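Long-range contact in methyl-accepting chemotaxis protein, putative (Geobacter sulfurreducens, PDB 3OOV), which probably senses a small ligand or another signal through its GAF domain and relays it to the bacterial chemotaxis machinery: residues Val75-Cys79 with Phe115-Pro119. Residues are numbered along the deposited sequence; the frame is centred on the assembly and turned at random.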
loop_
_atom_site.group_PDB
_atom_site.type_symbol
_atom_site.label_atom_id
_atom_site.label_comp_id
_atom_site.label_asym_id
_atom_site.label_seq_id
_atom_site.Cartn_x
_atom_site.Cartn_y
_atom_site.Cartn_z
ATOM N N VAL A 75 11.600 5.105 3.755
ATOM C CA VAL A 75 10.393 4.609 3.166
ATOM C C VAL A 75 10.279 5.013 1.690
ATOM O O VAL A 75 9.498 4.468 0.952
ATOM C CB VAL A 75 9.149 5.098 3.983
ATOM C CG1 VAL A 75 9.044 6.637 3.957
ATOM C CG2 VAL A 75 7.896 4.490 3.421
ATOM N N ILE A 76 11.019 6.033 1.261
ATOM C CA ILE A 76 11.041 6.331 -0.154
ATOM C C ILE A 76 11.683 5.187 -0.936
ATOM O O ILE A 76 11.158 4.731 -1.949
ATOM C CB ILE A 76 11.761 7.674 -0.458
ATOM C CG1 ILE A 76 10.879 8.840 0.038
ATOM C CG2 ILE A 76 12.019 7.819 -1.971
ATOM C CD1 ILE A 76 11.587 10.177 0.146
ATOM N N THR A 77 12.825 4.736 -0.464
ATOM C CA THR A 77 13.442 3.551 -1.060
ATOM C C THR A 77 12.515 2.323 -1.017
ATOM O O THR A 77 12.467 1.531 -1.990
ATOM C CB THR A 77 14.737 3.232 -0.285
ATOM O OG1 THR A 77 15.601 4.337 -0.473
ATOM C CG2 THR A 77 15.443 1.923 -0.819
ATOM N N LYS A 78 11.807 2.131 0.099
ATOM C CA LYS A 78 10.887 0.957 0.167
ATOM C C LYS A 78 9.787 1.063 -0.797
ATOM O O LYS A 78 9.403 0.032 -1.397
ATOM C CB LYS A 78 10.337 0.716 1.561
ATOM C CG LYS A 78 11.364 0.115 2.484
ATOM C CD LYS A 78 11.247 0.649 3.904
ATOM C CE LYS A 78 10.040 0.050 4.569
ATOM N NZ LYS A 78 10.204 -1.489 4.563
ATOM N N CYS A 79 9.206 2.278 -0.935
ATOM C CA CYS A 79 8.192 2.489 -1.973
ATOM C C CYS A 79 8.714 2.058 -3.373
ATOM O O CYS A 79 8.007 1.366 -4.175
ATOM C CB CYS A 79 7.797 3.986 -2.062
ATOM S SG CYS A 79 6.612 4.324 -3.366
ATOM N N PHE A 115 2.982 11.661 5.439
ATOM C CA PHE A 115 3.036 11.741 3.999
ATOM C C PHE A 115 2.544 10.477 3.343
ATOM O O PHE A 115 2.447 9.431 3.992
ATOM C CB PHE A 115 4.499 11.973 3.553
ATOM C CG PHE A 115 5.465 10.988 4.179
ATOM C CD1 PHE A 115 5.574 9.691 3.671
ATOM C CD2 PHE A 115 6.156 11.316 5.338
ATOM C CE1 PHE A 115 6.447 8.780 4.290
ATOM C CE2 PHE A 115 7.000 10.412 5.993
ATOM C CZ PHE A 115 7.135 9.117 5.455
ATOM N N VAL A 116 2.339 10.577 2.047
ATOM C CA VAL A 116 2.176 9.419 1.131
ATOM C C VAL A 116 3.285 9.391 0.092
ATOM O O VAL A 116 3.631 10.462 -0.558
ATOM C CB VAL A 116 0.866 9.621 0.338
ATOM C CG1 VAL A 116 0.754 8.656 -0.870
ATOM C CG2 VAL A 116 -0.407 9.461 1.329
ATOM N N ILE A 117 3.860 8.209 -0.088
ATOM C CA ILE A 117 4.816 7.955 -1.218
ATOM C C ILE A 117 4.152 6.948 -2.145
ATOM O O ILE A 117 3.657 5.892 -1.708
ATOM C CB ILE A 117 6.144 7.334 -0.777
ATOM C CG1 ILE A 117 6.642 7.844 0.598
ATOM C CG2 ILE A 117 7.170 7.433 -1.952
ATOM C CD1 ILE A 117 7.066 9.430 0.624
ATOM N N CYS A 118 4.178 7.275 -3.423
ATOM C CA CYS A 118 3.457 6.527 -4.428
ATOM C C CYS A 118 4.444 6.255 -5.596
ATOM O O CYS A 118 5.106 7.167 -6.040
ATOM C CB CYS A 118 2.243 7.312 -4.877
ATOM S SG CYS A 118 1.459 6.541 -6.300
ATOM N N PRO A 119 4.601 4.998 -6.011
ATOM C CA PRO A 119 5.631 4.674 -7.021
ATOM C C PRO A 119 5.116 5.106 -8.387
ATOM O O PRO A 119 3.906 5.131 -8.590
ATOM C CB PRO A 119 5.719 3.140 -6.960
ATOM C CG PRO A 119 4.213 2.697 -6.580
ATOM C CD PRO A 119 3.769 3.826 -5.630
#
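Cys-79 and Ile-117 bury the most surface here, where the short helix 74-82 lies against strand 115-122. The thiol of Cys-79 extends directly away from its backbone N (chi1 177°), which carries the sulfur to the strand. There SG sits 3.5 Å from the CG2 methyl of Ile-117 and also 3.4 Å from the backbone N of Pro-119. That nitrogen belongs to a proline and has no hydrogen to give, so the approach is van der Waals packing; the ring carbon CD of Pro-119 adds to it at 3.7 Å from SG.

Ile-117 works with both of its branches. While CG2 lies against CB and SG of Cys-79, the longer arm folds back toward the start of the helix segment, and its CD1 meets CG1 of Ile-76 at 3.9 Å, the two side chains crossing nearly at a right angle. Val-75, one helical turn before Cys-79, completes the row: its CG1 methyl comes obliquely to the ring of Phe-115, 3.4 Å from CE1, and the two side chains reach for each other from opposite directions.

The axes of the two segments run at 31° to each other and approach to 8.3 Å. Val-129 on strand 125-133 touches Ile-76, Cys-79 and Ile-117, and Tyr-86 on strand 86-88 touches Val-75, so the helix lies over strand 115-122 and both its neighbours in the antiparallel GAF sheet. Cys-118 points to the other side of that sheet, where helix 143-167 covers it through Ile-149 and Ala-153. A glycerol, probably from the crystallisation liquor, lies beside Phe-115 and may mark a pocket there. The side-chain contacts are apolar, made by methyls, a thiol, the CD methylene of a proline and an aromatic ring, so helix and strand are probably held together mainly by close packing and the burial of hydrophobic surface.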